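Local coordinates for peptidoglycan glycosyltransferase (Eggerthella lenta, PDB 4MNR), which is a penicillin-binding protein that joins a dimerisation-type domain to a domain of the beta-lactamase-like fold, at residues A[117-120]-A[121-124]; A[440-443]-A[444-447]; A[246-249]-A[250-254]. One frame throughout, in Å; residues are numbered along the deposited sequence. Where two conformers were deposited one is given.

Contact 1. Residues A[117-120]-A[121-124]; sequences IQQA and AQDA
Gln-118 reaches one turn up the helix to Gln-122, NE2 giving a hydrogen bond to OE1 at 2.9 Å that is almost straight (171° at the hydrogen). The donor lies in the carbonyl plane of Gln-122, on a lone pair, and OE1 in turn lies in the amide plane of Gln-118, although the two amide planes are 74° apart. The chains differ in shape: Gln-118 places CG anti to its N (chi1 179°) and bends at CG, whereas Gln-122 runs extended beyond CG. OE1 of Gln-122 is gripped twice, since Ala-59 N also bonds to it, and OE1 of Gln-118 takes Met-145 N, so both amides are fixed in rotation.

Gln-119 repeats the spacing with Asp-123. Its NE2 bonds to OD1 at 2.8 Å, coming from above the carboxylate plane. Asp-123 CG is also 3.1 Å from Gln-119 O.

Beneath these links the helix is regular, for example Asp-123 N to Gln-119 O at 2.8 Å. Ile-117 and Ala-121 instead face strand 130-135. Such i to i+4 side-chain hydrogen bonds are characteristic of alpha-helices, the Gln-118 pair facing the protein and the Gln-119 pair more exposed, on a helix against the five-stranded sheet of a penicillin-binding protein's beta-lactamase-like domain.

Contact 2. Residues A[440-443]-A[444-447]; sequences TAKA and QNVL
Leu-447 sets its side chain beyond the oxygen end of the Ala-443 carbonyl, with CB 3.5 Å and CG 3.6 Å from Ala-443 O. CG stands beside the backbone N and anti to the carbonyl carbon (chi1 -81°), which keeps CG near the oxygen that its own N-H binds. That backbone bond, Leu-447 N to Ala-443 O at 2.9 Å, is nearly linear at 175°.

Val-446 meets Lys-442 in a similar manner but through one branch: CG2, the methyl beside the backbone N, comes to 3.6 Å from Lys-442 O. The lysine side chain itself leads away from Val-446, so backbone oxygen and methyl, and not two side chains, make the approach. Gln-444 touches with its base, CB lying 3.4 Å from Ala-441 O; the chain then bends at CG and carries the amide off the helix, where NE2 bonds to Ala-391 O.

The main-chain bonds are uneven. Gln-444 N bonds to Thr-440 O at 3.2 Å and weakly to Ala-441 O, while Lys-442 O receives weak bonds from both Asn-445 N and Val-446 N, the latter at 3.4 Å. Long, shared bonds at the middle of this span contrast with the short Leu-447 link that follows.

The divergence of the side chains sorts them among the neighbours of helix 438-453. Ala-443 and Leu-447 face strand 425-431, Ala-443 touching Ile-429 and Leu-447 touching Val-425 and Val-427. Thr-440 and Ala-443 also rest on Phe-414 of strand 409-418. Val-446 and Lys-442 turn to helix 115-125, and Gln-444 and Leu-447 meet the loop residue Ile-392. Helix 438-453 thus lies against the five-stranded sheet, with helix 115-125 packed beside it on that sheet.

Contact 3. Residues A[246-249]-A[250-254]; sequences GQLG and VEMGA
Leu-248 and Met-252, a selenomethionine, form the apolar part of the contact. In the conformer considered here the terminal methyl CE of Met-252 comes to 4.0 Å from CG of Leu-248, the two chains passing at a slant; a second conformer of Met-252 was modelled, and the distance holds for this one alone. Met-252 holds CG between its backbone N and carbonyl carbon (chi1 78°), placing CG 3.4 Å from Gly-249 O, and a bend at SE then folds the methyl back towards the leucine. A methyl-to-carbonyl contact sets CG2 of Val-250 3.6 Å from Gly-246 O.

Hydrogen bonding between the segments is confined to the main chain. Four successive i to i+4 bonds run from Val-250 N to Gly-246 O (3.1 Å), Glu-251 N to Gln-247 O (2.9 Å), Met-252 N to Leu-248 O (2.9 Å) and Gly-253 N to Gly-249 O (2.9 Å). Gly-253 has phi 87° and psi 162°, a conformation in which a CB would press against the carbonyl oxygen of Met-252, so that the absence of a side chain suits this backbone.

Polar and charged groups look outward from the contact. Gln-247 NE2 bonds to Ser-208 O and to Thr-243 O, one turn earlier, which fixes the amide. Glu-251 extends its chain away from the helix, and its side chain lies about 3 Å from a bound magnesium ion.

Within the fold, this part of helix 242-263 leans on helix 188-197: Leu-248 touches Ala-195, and Met-252 touches Thr-191, Thr-194 and Ala-195. Ala-254 meets helix 284-289 through Leu-287 and Gln-288, while Gln-247 and Val-250 lie against strand 212-215.

How the contacts relate
Contacts 1 and 2 belong to neighbouring helices, 115-125 and 438-453, and meet directly although far apart in sequence; their centres are about 10 Å apart. Ala-124 CB lies 3.7 Å from Val-446 CG2, and Val-446 CG2 also lies 3.7 Å from Ala-120 O. Ala-124 O meets Lys-442 CD at 3.7 Å. Contact 3 is remote: its centre lies about 38 Å from that of contact 1, on the opposite side of the chain's centre, and about 32 Å from that of contact 2, with nearest atoms about 20 Å apart in the latter case. Of the three, contact 3 is the one beside the magnesium ion.

Contact 1. Residues A[117-120]-A[121-124]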
loop_
_atom_site.group_PDB
_atom_site.type_symbol
_atom_site.label_atom_id
_atom_site.label_comp_id
_atom_site.label_asym_id
_atom_site.label_seq_id
_atom_site.Cartn_x
_atom_site.Cartn_y
_atom_site.Cartn_z
ATOM N N ILE A 117 12.447 8.833 -6.541
ATOM C CA ILE A 117 11.778 7.978 -5.567
ATOM C C ILE A 117 11.129 6.803 -6.297
ATOM O O ILE A 117 11.180 5.665 -5.841
ATOM C CB ILE A 117 10.744 8.769 -4.735
ATOM C CG1 ILE A 117 11.439 9.930 -4.027
ATOM C CG2 ILE A 117 10.093 7.875 -3.692
ATOM C CD1 ILE A 117 10.494 10.813 -3.219
ATOM N N GLN A 118 10.546 7.082 -7.458
ATOM C CA GLN A 118 9.954 6.026 -8.275
ATOM C C GLN A 118 11.008 4.978 -8.652
ATOM O O GLN A 118 10.765 3.786 -8.543
ATOM C CB GLN A 118 9.334 6.623 -9.541
ATOM C CG GLN A 118 8.720 5.574 -10.471
ATOM C CD GLN A 118 7.451 4.957 -9.922
ATOM O OE1 GLN A 118 6.709 5.596 -9.180
ATOM N NE2 GLN A 118 7.186 3.711 -10.313
ATOM N N GLN A 119 12.196 5.428 -9.040
ATOM C CA GLN A 119 13.253 4.496 -9.425
ATOM C C GLN A 119 13.694 3.666 -8.214
ATOM O O GLN A 119 13.973 2.468 -8.343
ATOM C CB GLN A 119 14.457 5.231 -10.039
ATOM C CG GLN A 119 15.499 4.291 -10.607
ATOM C CD GLN A 119 14.938 3.441 -11.720
ATOM O OE1 GLN A 119 14.429 3.968 -12.712
ATOM N NE2 GLN A 119 15.011 2.118 -11.563
ATOM N N ALA A 120 13.760 4.299 -7.042
ATOM C CA ALA A 120 14.152 3.567 -5.839
ATOM C C ALA A 120 13.129 2.484 -5.514
ATOM O O ALA A 120 13.498 1.374 -5.130
ATOM C CB ALA A 120 14.321 4.513 -4.645
ATOM N N ALA A 121 11.851 2.814 -5.669
ATOM C CA ALA A 121 10.794 1.824 -5.423
ATOM C C ALA A 121 10.914 0.649 -6.389
ATOM O O ALA A 121 10.771 -0.516 -6.004
ATOM C CB ALA A 121 9.429 2.478 -5.539
ATOM N N GLN A 122 11.201 0.953 -7.649
ATOM C CA GLN A 122 11.360 -0.098 -8.646
ATOM C C GLN A 122 12.615 -0.932 -8.394
ATOM O O GLN A 122 12.599 -2.152 -8.565
ATOM C CB GLN A 122 11.369 0.502 -10.057
ATOM C CG GLN A 122 10.061 1.180 -10.387
ATOM C CD GLN A 122 10.011 1.746 -11.800
ATOM O OE1 GLN A 122 9.165 2.590 -12.104
ATOM N NE2 GLN A 122 10.882 1.253 -12.679
ATOM N N ASP A 123 13.693 -0.283 -7.963
ATOM C CA ASP A 123 14.928 -1.004 -7.662
ATOM C C ASP A 123 14.739 -1.976 -6.492
ATOM O O ASP A 123 15.348 -3.053 -6.466
ATOM C CB ASP A 123 16.071 -0.035 -7.347
ATOM C CG ASP A 123 16.556 0.738 -8.571
ATOM O OD1 ASP A 123 16.230 0.361 -9.720
ATOM O OD2 ASP A 123 17.290 1.730 -8.378
ATOM N N ALA A 124 13.908 -1.582 -5.529
ATOM C CA ALA A 124 13.610 -2.409 -4.361
ATOM C C ALA A 124 12.919 -3.695 -4.794
ATOM O O ALA A 124 13.145 -4.755 -4.205
ATOM C CB ALA A 124 12.743 -1.650 -3.374
#

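Contact 2. Residues A[440-443]-A[444-447]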
loop_
_atom_site.group_PDB
_atom_site.type_symbol
_atom_site.label_atom_id
_atom_site.label_comp_id
_atom_site.label_asym_id
_atom_site.label_seq_id
_atom_site.Cartn_x
_atom_site.Cartn_y
_atom_site.Cartn_z
ATOM N N THR A 440 11.213 -5.231 4.933
ATOM C CA THR A 440 11.749 -4.184 5.787
ATOM C C THR A 440 13.097 -3.696 5.271
ATOM O O THR A 440 13.366 -2.497 5.256
ATOM C CB THR A 440 11.915 -4.717 7.205
ATOM O OG1 THR A 440 10.641 -5.200 7.655
ATOM C CG2 THR A 440 12.425 -3.612 8.144
ATOM N N ALA A 441 13.936 -4.635 4.848
ATOM C CA ALA A 441 15.255 -4.296 4.328
ATOM C C ALA A 441 15.149 -3.471 3.046
ATOM O O ALA A 441 15.905 -2.515 2.838
ATOM C CB ALA A 441 16.064 -5.560 4.080
ATOM N N LYS A 442 14.217 -3.835 2.173
ATOM C CA LYS A 442 14.051 -3.079 0.938
ATOM C C LYS A 442 13.411 -1.710 1.178
ATOM O O LYS A 442 13.751 -0.743 0.501
ATOM C CB LYS A 442 13.234 -3.869 -0.082
ATOM C CG LYS A 442 13.940 -5.118 -0.580
ATOM C CD LYS A 442 15.293 -4.805 -1.178
ATOM C CE LYS A 442 15.871 -6.019 -1.875
ATOM N NZ LYS A 442 17.249 -5.742 -2.359
ATOM N N ALA A 443 12.483 -1.634 2.129
ATOM C CA ALA A 443 11.849 -0.369 2.472
ATOM C C ALA A 443 12.891 0.639 2.932
ATOM O O ALA A 443 12.729 1.836 2.706
ATOM C CB ALA A 443 10.816 -0.566 3.563
ATOM N N GLN A 444 13.947 0.161 3.590
ATOM C CA GLN A 444 14.966 1.065 4.115
ATOM C C GLN A 444 15.544 1.922 2.993
ATOM O O GLN A 444 15.700 3.141 3.143
ATOM C CB GLN A 444 16.088 0.286 4.815
ATOM C CG GLN A 444 16.970 1.136 5.733
ATOM C CD GLN A 444 18.211 1.676 5.050
ATOM O OE1 GLN A 444 18.411 1.496 3.850
ATOM N NE2 GLN A 444 19.063 2.343 5.828
ATOM N N ASN A 445 15.868 1.265 1.879
ATOM C CA ASN A 445 16.462 1.930 0.724
ATOM C C ASN A 445 15.511 2.959 0.111
ATOM O O ASN A 445 15.925 4.045 -0.289
ATOM C CB ASN A 445 16.853 0.887 -0.332
ATOM C CG ASN A 445 17.741 -0.223 0.229
ATOM O OD1 ASN A 445 18.378 -0.060 1.271
ATOM N ND2 ASN A 445 17.796 -1.355 -0.473
ATOM N N VAL A 446 14.229 2.616 0.045
ATOM C CA VAL A 446 13.232 3.508 -0.547
ATOM C C VAL A 446 13.034 4.745 0.337
ATOM O O VAL A 446 13.022 5.884 -0.150
ATOM C CB VAL A 446 11.893 2.776 -0.762
ATOM C CG1 VAL A 446 10.856 3.735 -1.356
ATOM C CG2 VAL A 446 12.086 1.576 -1.691
ATOM N N LEU A 447 12.909 4.521 1.641
ATOM C CA LEU A 447 12.794 5.622 2.596
ATOM C C LEU A 447 14.020 6.538 2.557
ATOM O O LEU A 447 13.884 7.764 2.584
ATOM C CB LEU A 447 12.627 5.083 4.012
ATOM C CG LEU A 447 11.236 4.639 4.455
ATOM C CD1 LEU A 447 11.354 3.860 5.746
ATOM C CD2 LEU A 447 10.335 5.856 4.636
#

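Contact 3. Residues A[246-249]-A[250-254]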
loop_
_atom_site.group_PDB
_atom_site.type_symbol
_atom_site.label_atom_id
_atom_site.label_comp_id
_atom_site.label_asym_id
_atom_site.label_seq_id
_atom_site.Cartn_x
_atom_site.Cartn_y
_atom_site.Cartn_z
ATOM N N GLY A 246 -4.306 -12.062 18.761
ATOM C CA GLY A 246 -5.490 -12.893 18.685
ATOM C C GLY A 246 -6.364 -12.701 19.911
ATOM O O GLY A 246 -7.577 -12.518 19.808
ATOM N N GLN A 247 -5.736 -12.730 21.080
ATOM C CA GLN A 247 -6.458 -12.521 22.330
ATOM C C GLN A 247 -7.049 -11.124 22.392
ATOM O O GLN A 247 -8.152 -10.938 22.905
ATOM C CB GLN A 247 -5.530 -12.743 23.518
ATOM C CG GLN A 247 -5.076 -14.191 23.663
ATOM C CD GLN A 247 -4.069 -14.337 24.779
ATOM O OE1 GLN A 247 -4.441 -14.544 25.938
ATOM N NE2 GLN A 247 -2.783 -14.195 24.443
ATOM N N LEU A 248 -6.298 -10.138 21.900
ATOM C CA LEU A 248 -6.773 -8.764 21.885
ATOM C C LEU A 248 -8.009 -8.637 20.986
ATOM O O LEU A 248 -8.965 -7.968 21.343
ATOM C CB LEU A 248 -5.640 -7.810 21.461
ATOM C CG LEU A 248 -6.024 -6.343 21.279
ATOM C CD1 LEU A 248 -6.530 -5.730 22.595
ATOM C CD2 LEU A 248 -4.818 -5.568 20.721
ATOM N N GLY A 249 -7.997 -9.312 19.839
ATOM C CA GLY A 249 -9.155 -9.358 18.958
ATOM C C GLY A 249 -10.403 -9.911 19.633
ATOM O O GLY A 249 -11.484 -9.331 19.523
ATOM N N VAL A 250 -10.256 -11.033 20.329
ATOM C CA VAL A 250 -11.380 -11.627 21.043
ATOM C C VAL A 250 -11.856 -10.685 22.147
ATOM O O VAL A 250 -13.055 -10.551 22.390
ATOM C CB VAL A 250 -11.000 -12.996 21.637
ATOM C CG1 VAL A 250 -12.042 -13.463 22.655
ATOM C CG2 VAL A 250 -10.820 -14.019 20.524
ATOM N N GLU A 251 -10.915 -10.025 22.815
ATOM C CA GLU A 251 -11.292 -9.116 23.892
ATOM C C GLU A 251 -12.080 -7.914 23.369
ATOM O O GLU A 251 -13.080 -7.502 23.976
ATOM C CB GLU A 251 -10.063 -8.654 24.677
ATOM C CG GLU A 251 -10.417 -7.727 25.823
ATOM C CD GLU A 251 -9.270 -7.498 26.780
ATOM O OE1 GLU A 251 -8.156 -7.994 26.504
ATOM O OE2 GLU A 251 -9.488 -6.826 27.813
HETATM N N MSE A 252 -11.653 -7.347 22.246
HETATM C CA MSE A 252 -12.356 -6.178 21.717
HETATM C C MSE A 252 -13.671 -6.562 21.048
HETATM O O MSE A 252 -14.621 -5.776 21.036
HETATM C CB MSE A 252 -11.476 -5.341 20.782
HETATM C CG MSE A 252 -11.298 -5.890 19.382
HETATM SE SE MSE A 252 -10.436 -4.574 18.208
HETATM C CE MSE A 252 -8.774 -4.311 19.206
ATOM N N GLY A 253 -13.732 -7.779 20.511
ATOM C CA GLY A 253 -14.962 -8.260 19.913
ATOM C C GLY A 253 -15.102 -7.871 18.456
ATOM O O GLY A 253 -14.449 -6.942 17.961
ATOM N N ALA A 254 -15.993 -8.580 17.769
ATOM C CA ALA A 254 -16.152 -8.411 16.328
ATOM C C ALA A 254 -16.625 -7.012 15.935
ATOM O O ALA A 254 -16.094 -6.425 14.991
ATOM C CB ALA A 254 -17.108 -9.476 15.779
#